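Long-range contacts in putative membrane protein mmpL11 (Mycobacterium tuberculosis, PDB 4Y0L), which is an RND-family membrane protein that probably helps move lipids or similar substrates across the mycobacterial cell envelope, here as its periplasmic domain D2: residues 2-8 with 83-88; 10-14 with 43-49; 22-26 with 38-43; 28-33 with 71-76. One frame throughout, in Å; residues are numbered along the deposited sequence.

In the fold
The chain has the split β-α-β topology of a ferredoxin-like fold: an antiparallel sheet in the order 37-43, 49-55, 2-7, 84-87, with helices 19-29 and 66-80 on one face. Contact 1 zips the first strand to the last. Contact 3 seats helix 19-29 on edge strand 37-43, its centre about 10 Å from that of contact 1. Contact 4 joins the two helices; Met-72 packs on Val-2, Val-4 and Val-87 of contact 1, and Arg-73 is hydrogen-bonded to the carbonyl of Val-87. Contact 2 closes the loops at the far end, its centre about 22 Å from that of contact 4, and shares Phe-43 with contact 3.

Contact 1. Residues 2-8 with 83-88; sequences VQVLVRF and AQVDVG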
loop_
_atom_site.group_PDB
_atom_site.type_symbol
_atom_site.label_atom_id
_atom_site.label_comp_id
_atom_site.label_asym_id
_atom_site.label_seq_id
_atom_site.Cartn_x
_atom_site.Cartn_y
_atom_site.Cartn_z
ATOM N N VAL A 2 0.356 10.042 4.519
ATOM C CA VAL A 2 -0.645 8.988 4.637
ATOM C C VAL A 2 0.028 7.617 4.631
ATOM O O VAL A 2 0.882 7.342 3.790
ATOM C CB VAL A 2 -1.681 9.062 3.493
ATOM C CG1 VAL A 2 -2.766 8.005 3.675
ATOM C CG2 VAL A 2 -2.304 10.448 3.430
ATOM N N GLN A 3 -0.368 6.766 5.576
ATOM C CA GLN A 3 0.205 5.430 5.718
ATOM C C GLN A 3 -0.731 4.356 5.177
ATOM O O GLN A 3 -1.932 4.384 5.440
ATOM C CB GLN A 3 0.517 5.137 7.187
ATOM C CG GLN A 3 1.603 6.005 7.786
ATOM C CD GLN A 3 1.737 5.801 9.282
ATOM O OE1 GLN A 3 0.892 6.247 10.060
ATOM N NE2 GLN A 3 2.796 5.112 9.693
ATOM N N VAL A 4 -0.168 3.407 4.431
ATOM C CA VAL A 4 -0.918 2.262 3.921
ATOM C C VAL A 4 -0.170 0.971 4.240
ATOM O O VAL A 4 1.001 0.821 3.895
ATOM C CB VAL A 4 -1.153 2.365 2.400
ATOM C CG1 VAL A 4 -1.871 1.124 1.874
ATOM C CG2 VAL A 4 -1.954 3.613 2.074
ATOM N N LEU A 5 -0.863 0.046 4.900
ATOM C CA LEU A 5 -0.273 -1.217 5.329
ATOM C C LEU A 5 -0.847 -2.385 4.532
ATOM O O LEU A 5 -2.063 -2.536 4.435
ATOM C CB LEU A 5 -0.517 -1.433 6.824
ATOM C CG LEU A 5 0.249 -2.588 7.472
ATOM C CD1 LEU A 5 1.714 -2.224 7.658
ATOM C CD2 LEU A 5 -0.384 -2.971 8.797
ATOM N N VAL A 6 0.035 -3.208 3.971
ATOM C CA VAL A 6 -0.376 -4.360 3.176
ATOM C C VAL A 6 0.095 -5.658 3.829
ATOM O O VAL A 6 1.293 -5.858 4.023
ATOM C CB VAL A 6 0.180 -4.287 1.739
ATOM C CG1 VAL A 6 -0.483 -5.338 0.861
ATOM C CG2 VAL A 6 -0.035 -2.898 1.152
ATOM N N ARG A 7 -0.852 -6.532 4.160
ATOM C CA ARG A 7 -0.537 -7.819 4.777
ATOM C C ARG A 7 -0.840 -8.962 3.822
ATOM O O ARG A 7 -1.858 -8.952 3.127
ATOM C CB ARG A 7 -1.323 -8.015 6.079
ATOM C CG ARG A 7 -0.931 -7.059 7.195
ATOM C CD ARG A 7 -2.097 -6.186 7.623
ATOM N NE ARG A 7 -2.920 -6.821 8.649
ATOM C CZ ARG A 7 -4.149 -6.429 8.975
ATOM N NH1 ARG A 7 -4.717 -5.408 8.345
ATOM N NH2 ARG A 7 -4.818 -7.065 9.925
ATOM N N PHE A 8 0.055 -9.947 3.802
ATOM C CA PHE A 8 -0.110 -11.141 2.985
ATOM C C PHE A 8 -0.299 -12.368 3.868
ATOM O O PHE A 8 0.211 -12.425 4.986
ATOM C CB PHE A 8 1.097 -11.330 2.068
ATOM C CG PHE A 8 1.271 -10.227 1.069
ATOM C CD1 PHE A 8 0.560 -10.235 -0.118
ATOM C CD2 PHE A 8 2.146 -9.182 1.316
ATOM C CE1 PHE A 8 0.716 -9.221 -1.043
ATOM C CE2 PHE A 8 2.307 -8.164 0.396
ATOM C CZ PHE A 8 1.591 -8.184 -0.788
ATOM N N ALA A 83 -4.743 -9.781 -0.870
ATOM C CA ALA A 83 -3.957 -9.156 0.188
ATOM C C ALA A 83 -4.821 -8.184 0.983
ATOM O O ALA A 83 -5.757 -7.590 0.449
ATOM C CB ALA A 83 -2.747 -8.446 -0.391
ATOM N N GLN A 84 -4.501 -8.032 2.264
ATOM C CA GLN A 84 -5.244 -7.143 3.147
ATOM C C GLN A 84 -4.621 -5.751 3.137
ATOM O O GLN A 84 -3.408 -5.614 3.266
ATOM C CB GLN A 84 -5.267 -7.710 4.568
ATOM C CG GLN A 84 -6.383 -7.171 5.444
ATOM C CD GLN A 84 -6.476 -7.899 6.772
ATOM O OE1 GLN A 84 -5.704 -8.821 7.043
ATOM N NE2 GLN A 84 -7.423 -7.489 7.608
ATOM N N VAL A 85 -5.456 -4.728 2.976
ATOM C CA VAL A 85 -4.991 -3.343 2.954
ATOM C C VAL A 85 -5.705 -2.518 4.021
ATOM O O VAL A 85 -6.890 -2.715 4.284
ATOM C CB VAL A 85 -5.216 -2.692 1.567
ATOM C CG1 VAL A 85 -4.877 -1.200 1.593
ATOM C CG2 VAL A 85 -4.383 -3.391 0.517
ATOM N N ASP A 86 -4.968 -1.593 4.628
ATOM C CA ASP A 86 -5.523 -0.679 5.616
ATOM C C ASP A 86 -4.869 0.690 5.495
ATOM O O ASP A 86 -3.645 0.793 5.419
ATOM C CB ASP A 86 -5.332 -1.226 7.032
ATOM C CG ASP A 86 -6.221 -2.419 7.321
ATOM O OD1 ASP A 86 -7.366 -2.208 7.776
ATOM O OD2 ASP A 86 -5.777 -3.564 7.095
ATOM N N VAL A 87 -5.694 1.732 5.471
ATOM C CA VAL A 87 -5.209 3.105 5.402
ATOM C C VAL A 87 -5.299 3.764 6.778
ATOM O O VAL A 87 -6.344 3.731 7.426
ATOM C CB VAL A 87 -6.010 3.939 4.381
ATOM C CG1 VAL A 87 -5.416 5.336 4.250
ATOM C CG2 VAL A 87 -6.038 3.246 3.027
ATOM N N GLY A 88 -4.196 4.361 7.216
ATOM C CA GLY A 88 -4.164 5.056 8.488
ATOM C C GLY A 88 -4.924 6.367 8.433
ATOM O O GLY A 88 -5.384 6.876 9.456
HETATM O O HOH W 1 -3.477 -3.789 6.012
#
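Strands 2-7 and 84-87 run antiparallel, their axes 4.8 Å apart at closest. Leu-5 and Asp-86 form one hydrogen-bonded pair, the straighter link being Leu-5 N to Asp-86 O (2.9 Å, 173° at the hydrogen). Arg-7 and Gln-84 form the next, each backbone N giving its hydrogen to the other's carbonyl, and Gly-88 N extends the ladder to Gln-3 O. This pairing of the first strand with the last belongs to the ferredoxin-like β-α-β-β-α-β fold, and strand 84-87 is an outer strand of the sheet. On the face beneath the helices, Val-4 CG1 meets Val-85 CG1 at 3.8 Å. Val-2 CG1 reaches Val-87 CG1 at the same separation, while Val-6 CG1 lies on Ala-83 CB. Ala-83 CB also touches Phe-8 CE1 (3.6 Å), and the Phe-8 ring stacks on His-18. The other face carries Leu-5 beside a polar group of Arg-7, Gln-84 and Asp-86. Bent at chi2 (119°) and chi3, the Arg-7 chain leans across to strand 84-87, so that its guanidinium stacks on the Gln-84 amide, the planes 22° apart and Gln-84 OE1 over the centre of the guanidinium. From the guanidinium edge, NH1 of Arg-7 pairs with Asp-86 OD2 in a salt bridge whose modelled length, 2.5 Å, is doubtful.

Contact 2. Residues 10-14 with 43-49; sequences AGGAS and FADDNGS
In the β-hairpin connection between strands 37-43 and 49-55, a type I turn from Ala-44 to Asn-47 brings Asn-47 against the loop 10-14 that leads into helix 19-29. Asn-47 grips that loop with three groups. Its backbone O accepts from Ala-13 N at 2.9 Å, the donor tilted from the carbonyl plane. Its side-chain OD1 takes the hydrogen of Ser-14 N (3.0 Å), again from a tilted approach. ND2 of Asn-47 gives a hydrogen to Ser-14 OG at 3.1 Å, so the carboxamide is held through both ends, which is consistent with its modelled orientation. With OG in the crowded position between backbone N and carbonyl carbon (chi1 73°), the Ser-14 hydroxyl turns to that amide while CB lies over the Phe-43 ring. This CH-π contact is nearly central: CB of Ser-14 stands 3.5 Å from the Phe-43 centroid, 10° off the normal. Ala-13 CB fills in beside the ring at CD1 of Phe-43 (3.7 Å) and also touches Ser-49 O. Gly-12 CA passes 3.3 Å from Asn-47 O. Asn-47 itself has a positive phi of 61°, a left-handed conformation at the last position of the type I turn, common in β-hairpin connections.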
loop_
_atom_site.group_PDB
_atom_site.type_symbol
_atom_site.label_atom_id
_atom_site.label_comp_id
_atom_site.label_asym_id
_atom_site.label_seq_id
_atom_site.Cartn_x
_atom_site.Cartn_y
_atom_site.Cartn_z
ATOM N N ALA A 10 0.413 -15.642 2.949
ATOM C CA ALA A 10 1.452 -16.651 2.759
ATOM C C ALA A 10 2.797 -16.019 2.422
ATOM O O ALA A 10 2.887 -15.139 1.564
ATOM C CB ALA A 10 1.047 -17.627 1.669
ATOM N N GLY A 11 3.842 -16.480 3.101
ATOM C CA GLY A 11 5.189 -16.028 2.815
ATOM C C GLY A 11 5.444 -14.610 3.286
ATOM O O GLY A 11 4.535 -13.925 3.758
ATOM N N GLY A 12 6.689 -14.169 3.157
ATOM C CA GLY A 12 7.065 -12.829 3.564
ATOM C C GLY A 12 6.607 -11.789 2.565
ATOM O O GLY A 12 6.490 -12.069 1.369
ATOM N N ALA A 13 6.350 -10.581 3.060
ATOM C CA ALA A 13 5.872 -9.489 2.222
ATOM C C ALA A 13 6.865 -9.163 1.110
ATOM O O ALA A 13 6.468 -8.780 0.010
ATOM C CB ALA A 13 5.609 -8.254 3.069
ATOM N N SER A 14 8.153 -9.326 1.399
ATOM C CA SER A 14 9.201 -8.988 0.440
ATOM C C SER A 14 9.440 -10.096 -0.582
ATOM O O SER A 14 10.313 -9.968 -1.440
ATOM C CB SER A 14 10.512 -8.681 1.168
ATOM O OG SER A 14 11.101 -9.865 1.668
ATOM N N PHE A 43 9.504 -2.847 4.762
ATOM C CA PHE A 43 9.164 -4.164 5.276
ATOM C C PHE A 43 9.429 -4.284 6.768
ATOM O O PHE A 43 10.525 -3.989 7.245
ATOM C CB PHE A 43 9.945 -5.236 4.522
ATOM C CG PHE A 43 9.564 -5.345 3.077
ATOM C CD1 PHE A 43 8.290 -5.752 2.717
ATOM C CD2 PHE A 43 10.472 -5.041 2.078
ATOM C CE1 PHE A 43 7.931 -5.854 1.392
ATOM C CE2 PHE A 43 10.115 -5.145 0.748
ATOM C CZ PHE A 43 8.843 -5.550 0.406
ATOM N N ALA A 44 8.406 -4.713 7.499
ATOM C CA ALA A 44 8.555 -5.026 8.911
ATOM C C ALA A 44 9.603 -6.120 9.073
ATOM O O ALA A 44 9.740 -6.988 8.210
ATOM C CB ALA A 44 7.224 -5.461 9.503
ATOM N N ASP A 45 10.343 -6.074 10.175
ATOM C CA ASP A 45 11.391 -7.057 10.435
ATOM C C ASP A 45 10.795 -8.460 10.517
ATOM O O ASP A 45 11.498 -9.457 10.366
ATOM C CB ASP A 45 12.137 -6.717 11.727
ATOM C CG ASP A 45 12.479 -5.242 11.832
ATOM O OD1 ASP A 45 13.455 -4.807 11.184
ATOM O OD2 ASP A 45 11.771 -4.518 12.564
ATOM N N ASP A 46 9.489 -8.516 10.761
ATOM C CA ASP A 46 8.740 -9.766 10.767
ATOM C C ASP A 46 8.452 -10.235 9.340
ATOM O O ASP A 46 8.202 -11.417 9.099
ATOM C CB ASP A 46 7.431 -9.583 11.539
ATOM C CG ASP A 46 6.699 -10.888 11.776
ATOM O OD1 ASP A 46 7.356 -11.951 11.794
ATOM O OD2 ASP A 46 5.463 -10.848 11.952
ATOM N N ASN A 47 8.488 -9.291 8.403
ATOM C CA ASN A 47 8.135 -9.537 7.006
ATOM C C ASN A 47 6.683 -9.990 6.879
ATOM O O ASN A 47 6.310 -10.654 5.913
ATOM C CB ASN A 47 9.074 -10.576 6.377
ATOM C CG ASN A 47 9.331 -10.318 4.892
ATOM O OD1 ASN A 47 8.861 -9.331 4.325
ATOM N ND2 ASN A 47 10.091 -11.204 4.264
ATOM N N GLY A 48 5.867 -9.624 7.864
ATOM C CA GLY A 48 4.447 -9.922 7.833
ATOM C C GLY A 48 3.683 -8.910 7.002
ATOM O O GLY A 48 2.631 -9.223 6.440
ATOM N N SER A 49 4.224 -7.697 6.912
ATOM C CA SER A 49 3.548 -6.606 6.219
ATOM C C SER A 49 4.519 -5.675 5.501
ATOM O O SER A 49 5.734 -5.750 5.694
ATOM C CB SER A 49 2.712 -5.795 7.210
ATOM O OG SER A 49 3.530 -5.265 8.238
#

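Contact 3. Residues 22-26 with 38-43; sequences IAAIR and VAPPRF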
loop_
_atom_site.group_PDB
_atom_site.type_symbol
_atom_site.label_atom_id
_atom_site.label_comp_id
_atom_site.label_asym_id
_atom_site.label_seq_id
_atom_site.Cartn_x
_atom_site.Cartn_y
_atom_site.Cartn_z
ATOM N N ILE A 22 2.517 -5.203 -4.543
ATOM C CA ILE A 22 2.979 -4.017 -3.841
ATOM C C ILE A 22 3.216 -2.887 -4.839
ATOM O O ILE A 22 2.927 -1.723 -4.553
ATOM C CB ILE A 22 4.271 -4.298 -3.045
ATOM C CG1 ILE A 22 3.975 -5.275 -1.905
ATOM C CG2 ILE A 22 4.848 -3.008 -2.481
ATOM C CD1 ILE A 22 5.210 -5.782 -1.180
ATOM N N ALA A 23 3.746 -3.235 -6.008
ATOM C CA ALA A 23 4.020 -2.247 -7.049
ATOM C C ALA A 23 2.724 -1.667 -7.608
ATOM O O ALA A 23 2.653 -0.481 -7.929
ATOM C CB ALA A 23 4.846 -2.869 -8.162
ATOM N N ALA A 24 1.700 -2.508 -7.717
ATOM C CA ALA A 24 0.402 -2.073 -8.229
ATOM C C ALA A 24 -0.284 -1.140 -7.238
ATOM O O ALA A 24 -0.852 -0.122 -7.624
ATOM C CB ALA A 24 -0.486 -3.275 -8.525
ATOM N N ILE A 25 -0.231 -1.497 -5.959
ATOM C CA ILE A 25 -0.811 -0.669 -4.906
ATOM C C ILE A 25 -0.092 0.672 -4.840
ATOM O O ILE A 25 -0.721 1.720 -4.716
ATOM C CB ILE A 25 -0.736 -1.374 -3.533
ATOM C CG1 ILE A 25 -1.639 -2.606 -3.530
ATOM C CG2 ILE A 25 -1.162 -0.433 -2.408
ATOM C CD1 ILE A 25 -1.329 -3.593 -2.433
ATOM N N ARG A 26 1.232 0.626 -4.925
ATOM C CA ARG A 26 2.054 1.827 -4.878
ATOM C C ARG A 26 1.702 2.784 -6.017
ATOM O O ARG A 26 1.590 3.993 -5.816
ATOM C CB ARG A 26 3.531 1.442 -4.939
ATOM C CG ARG A 26 4.484 2.620 -4.891
ATOM C CD ARG A 26 5.897 2.173 -4.546
ATOM N NE ARG A 26 6.820 3.303 -4.433
ATOM C CZ ARG A 26 7.735 3.640 -5.341
ATOM N NH1 ARG A 26 7.885 2.936 -6.457
ATOM N NH2 ARG A 26 8.516 4.690 -5.126
ATOM N N VAL A 38 5.352 8.811 -3.305
ATOM C CA VAL A 38 5.099 7.545 -2.633
ATOM C C VAL A 38 6.426 6.854 -2.351
ATOM O O VAL A 38 7.206 6.593 -3.266
ATOM C CB VAL A 38 4.219 6.607 -3.467
ATOM C CG1 VAL A 38 3.781 5.425 -2.624
ATOM C CG2 VAL A 38 3.004 7.340 -4.008
ATOM N N ALA A 39 6.674 6.569 -1.078
ATOM C CA ALA A 39 7.886 5.875 -0.667
ATOM C C ALA A 39 7.890 4.445 -1.197
ATOM O O ALA A 39 6.827 3.863 -1.409
ATOM C CB ALA A 39 8.000 5.873 0.847
ATOM N N PRO A 40 9.086 3.874 -1.415
ATOM C CA PRO A 40 9.143 2.432 -1.680
ATOM C C PRO A 40 8.650 1.666 -0.461
ATOM O O PRO A 40 8.611 2.237 0.629
ATOM C CB PRO A 40 10.631 2.168 -1.943
ATOM C CG PRO A 40 11.224 3.504 -2.241
ATOM C CD PRO A 40 10.418 4.498 -1.476
ATOM N N PRO A 41 8.276 0.390 -0.636
ATOM C CA PRO A 41 7.721 -0.364 0.491
ATOM C C PRO A 41 8.725 -0.558 1.617
ATOM O O PRO A 41 9.880 -0.902 1.371
ATOM C CB PRO A 41 7.337 -1.707 -0.140
ATOM C CG PRO A 41 8.213 -1.826 -1.338
ATOM C CD PRO A 41 8.375 -0.429 -1.853
ATOM N N ARG A 42 8.275 -0.315 2.843
ATOM C CA ARG A 42 9.072 -0.587 4.030
ATOM C C ARG A 42 8.598 -1.882 4.663
ATOM O O ARG A 42 7.437 -2.006 5.046
ATOM C CB ARG A 42 8.969 0.561 5.030
ATOM C CG ARG A 42 10.282 1.269 5.275
ATOM C CD ARG A 42 10.092 2.483 6.164
ATOM N NE ARG A 42 9.350 3.542 5.482
ATOM C CZ ARG A 42 9.890 4.400 4.620
ATOM N NH1 ARG A 42 11.183 4.333 4.324
ATOM N NH2 ARG A 42 9.133 5.328 4.051
ATOM N N PHE A 43 9.504 -2.847 4.762
ATOM C CA PHE A 43 9.164 -4.164 5.276
ATOM C C PHE A 43 9.429 -4.284 6.768
ATOM O O PHE A 43 10.525 -3.989 7.245
ATOM C CB PHE A 43 9.945 -5.236 4.522
ATOM C CG PHE A 43 9.564 -5.345 3.077
ATOM C CD1 PHE A 43 8.290 -5.752 2.717
ATOM C CD2 PHE A 43 10.472 -5.041 2.078
ATOM C CE1 PHE A 43 7.931 -5.854 1.392
ATOM C CE2 PHE A 43 10.115 -5.145 0.748
ATOM C CZ PHE A 43 8.843 -5.550 0.406
#
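Segment 22-26 of helix 19-29 passes over the edge segment 38-43 with Ile-22 opposite Pro-41 and Arg-26 opposite Val-38, the CA atoms of the latter pair 6.9 Å apart. Ile-22 divides its branches between two partners. CG2 of Ile-22 rests on the Pro-41 ring at CB (3.7 Å), and CD1 points to the edge of the Phe-43 ring, nearest CE1 of Phe-43, also at 3.7 Å. Ile-22 also packs on Phe-8, and Pro-41 on Leu-52 of strand 49-55. The helix belongs to the first β-α-β unit of the ferredoxin-like fold, a split crossover that carries the chain from strand 2-7 to strand 37-43 with strand 49-55 lying between them; strand 37-43 is not continuous here. One helical turn further on, Arg-26 stretches over this segment. CG lies anti to the backbone N (chi1 -180°) and the chain stays extended as far as NE, sliding past Val-38 in the opposite direction, with Arg-26 CG 3.7 Å from Val-38 CG1. The guanidinium then bonds two successive carbonyls along its edge. NH2 of Arg-26 donates to Val-38 O (3.0 Å), the donor tilted from the carbonyl plane. NE of Arg-26 donates to Ala-39 O (3.1 Å) from above that carbonyl plane. Pro-40 packs next to the same group, its CD 4.1 Å from NH2 of Arg-26.

Contact 4. Residues 28-33 with 71-76; sequences RIAQAP and WMRTQL
Ile-29 and Met-72 meet at the buried centre, Ile-29 CG2 against Met-72 CE at 3.8 Å, the two side chains crossing at about a right angle. Ile-29 CG1 lies on Leu-76 CD1, and Ala-32 CB touches the same methyl CE of Met-72. Beneath this cluster lies the sheet, where Met-72 reaches Val-2 and Val-4, and Ile-29 reaches Val-4 and Leu-52. Outward of it, Trp-71 is sandwiched. Two CH-π contacts cover one face: Ala-32 CA over the six-membered ring, 3.8 Å from its centroid, and Pro-33 CD over the five-membered ring. Gln-75 CG lies over the opposite face, so the indole is wedged between its own helix and the 32-33 segment. CG of Trp-71, anti to the backbone N (chi1 -177°), carries the indole across to that segment, and its edge meets Arg-28 O, which is 3.3 Å from CH2 of Trp-71. Arg-28 forms the polar edge. Its guanidinium is turned 73° from the indole plane, so that Trp-71 CZ2 approaches one guanidinium face from the indole edge, while Arg-28 CG rests on Leu-76 CD2 (3.7 Å). NH2 of Arg-28 donates to Gln-75 OE1 (3.2 Å), coming from above the amide plane, and this oxygen also accepts from Arg-78. NH1 of Arg-28 is bonded to Gln-31 OE1 at 2.6 Å, and the two glutamines together probably restrict the guanidinium's rotation. The arrangement is the seam between the C-terminal end of helix 19-29, with the turn after it, and helix 66-80, typical of a ferredoxin-like domain with both helices on one face of the sheet.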
loop_
_atom_site.group_PDB
_atom_site.type_symbol
_atom_site.label_atom_id
_atom_site.label_comp_id
_atom_site.label_asym_id
_atom_site.label_seq_id
_atom_site.Cartn_x
_atom_site.Cartn_y
_atom_site.Cartn_z
ATOM N N ARG A 28 -1.135 2.990 -7.658
ATOM C CA ARG A 28 -2.480 3.532 -7.506
ATOM C C ARG A 28 -2.506 4.637 -6.452
ATOM O O ARG A 28 -3.267 5.598 -6.565
ATOM C CB ARG A 28 -3.469 2.426 -7.131
ATOM C CG ARG A 28 -4.935 2.825 -7.273
ATOM C CD ARG A 28 -5.351 2.901 -8.733
ATOM N NE ARG A 28 -6.751 3.300 -8.896
ATOM C CZ ARG A 28 -7.167 4.459 -9.408
ATOM N NH1 ARG A 28 -6.305 5.375 -9.834
ATOM N NH2 ARG A 28 -8.467 4.703 -9.501
ATOM N N ILE A 29 -1.673 4.494 -5.425
ATOM C CA ILE A 29 -1.549 5.513 -4.389
ATOM C C ILE A 29 -1.047 6.821 -4.993
ATOM O O ILE A 29 -1.532 7.898 -4.652
ATOM C CB ILE A 29 -0.591 5.058 -3.262
ATOM C CG1 ILE A 29 -1.233 3.935 -2.448
ATOM C CG2 ILE A 29 -0.240 6.222 -2.327
ATOM C CD1 ILE A 29 -0.266 3.194 -1.545
ATOM N N ALA A 30 -0.077 6.719 -5.896
ATOM C CA ALA A 30 0.519 7.894 -6.521
ATOM C C ALA A 30 -0.495 8.652 -7.374
ATOM O O ALA A 30 -0.289 9.821 -7.698
ATOM C CB ALA A 30 1.713 7.489 -7.365
ATOM N N GLN A 31 -1.584 7.981 -7.737
ATOM C CA GLN A 31 -2.642 8.595 -8.533
ATOM C C GLN A 31 -3.685 9.289 -7.660
ATOM O O GLN A 31 -4.540 10.016 -8.167
ATOM C CB GLN A 31 -3.319 7.543 -9.411
ATOM C CG GLN A 31 -2.585 7.261 -10.711
ATOM C CD GLN A 31 -3.117 6.036 -11.430
ATOM O OE1 GLN A 31 -3.900 5.265 -10.874
ATOM N NE2 GLN A 31 -2.693 5.851 -12.676
ATOM N N ALA A 32 -3.615 9.061 -6.352
ATOM C CA ALA A 32 -4.575 9.647 -5.423
ATOM C C ALA A 32 -4.489 11.175 -5.435
ATOM O O ALA A 32 -3.451 11.737 -5.788
ATOM C CB ALA A 32 -4.337 9.114 -4.018
ATOM N N PRO A 33 -5.585 11.852 -5.056
ATOM C CA PRO A 33 -5.587 13.320 -5.037
ATOM C C PRO A 33 -4.535 13.905 -4.100
ATOM O O PRO A 33 -4.307 13.371 -3.018
ATOM C CB PRO A 33 -7.001 13.667 -4.549
ATOM C CG PRO A 33 -7.514 12.424 -3.902
ATOM C CD PRO A 33 -6.888 11.298 -4.653
ATOM N N TRP A 71 -10.588 8.056 -0.510
ATOM C CA TRP A 71 -10.322 7.673 -1.891
ATOM C C TRP A 71 -9.546 6.358 -1.939
ATOM O O TRP A 71 -9.883 5.454 -2.700
ATOM C CB TRP A 71 -9.543 8.778 -2.609
ATOM C CG TRP A 71 -9.291 8.506 -4.059
ATOM C CD1 TRP A 71 -10.013 8.977 -5.116
ATOM C CD2 TRP A 71 -8.238 7.707 -4.616
ATOM N NE1 TRP A 71 -9.479 8.520 -6.296
ATOM C CE2 TRP A 71 -8.390 7.738 -6.017
ATOM C CE3 TRP A 71 -7.186 6.968 -4.067
ATOM C CZ2 TRP A 71 -7.529 7.060 -6.876
ATOM C CZ3 TRP A 71 -6.332 6.292 -4.923
ATOM C CH2 TRP A 71 -6.508 6.344 -6.312
ATOM N N MET A 72 -8.509 6.259 -1.113
ATOM C CA MET A 72 -7.673 5.066 -1.068
ATOM C C MET A 72 -8.448 3.849 -0.568
ATOM O O MET A 72 -8.336 2.759 -1.129
ATOM C CB MET A 72 -6.457 5.306 -0.174
ATOM C CG MET A 72 -5.439 6.264 -0.765
ATOM S SD MET A 72 -3.990 6.463 0.283
ATOM C CE MET A 72 -3.182 7.840 -0.526
ATOM N N ARG A 73 -9.238 4.041 0.484
ATOM C CA ARG A 73 -10.026 2.954 1.058
ATOM C C ARG A 73 -11.071 2.426 0.078
ATOM O O ARG A 73 -11.612 1.337 0.264
ATOM C CB ARG A 73 -10.707 3.422 2.346
ATOM C CG ARG A 73 -9.758 3.540 3.524
ATOM C CD ARG A 73 -10.417 4.213 4.715
ATOM N NE ARG A 73 -9.542 4.202 5.884
ATOM C CZ ARG A 73 -9.713 4.962 6.961
ATOM N NH1 ARG A 73 -10.729 5.813 7.030
ATOM N NH2 ARG A 73 -8.860 4.874 7.970
ATOM N N THR A 74 -11.343 3.204 -0.965
ATOM C CA THR A 74 -12.319 2.832 -1.980
ATOM C C THR A 74 -11.656 2.172 -3.187
ATOM O O THR A 74 -12.237 1.285 -3.813
ATOM C CB THR A 74 -13.114 4.068 -2.460
ATOM O OG1 THR A 74 -13.768 4.686 -1.344
ATOM C CG2 THR A 74 -14.157 3.682 -3.503
ATOM N N GLN A 75 -10.437 2.602 -3.500
ATOM C CA GLN A 75 -9.792 2.241 -4.760
ATOM C C GLN A 75 -8.726 1.156 -4.628
ATOM O O GLN A 75 -8.539 0.353 -5.541
ATOM C CB GLN A 75 -9.162 3.489 -5.386
ATOM C CG GLN A 75 -10.169 4.564 -5.752
ATOM C CD GLN A 75 -11.143 4.111 -6.818
ATOM O OE1 GLN A 75 -10.773 3.397 -7.750
ATOM N NE2 GLN A 75 -12.400 4.520 -6.681
ATOM N N LEU A 76 -8.023 1.136 -3.501
ATOM C CA LEU A 76 -6.896 0.225 -3.326
ATOM C C LEU A 76 -7.292 -1.242 -3.120
ATOM O O LEU A 76 -6.536 -2.136 -3.504
ATOM C CB LEU A 76 -6.029 0.687 -2.153
ATOM C CG LEU A 76 -5.423 2.091 -2.276
ATOM C CD1 LEU A 76 -4.480 2.359 -1.113
ATOM C CD2 LEU A 76 -4.701 2.294 -3.602
#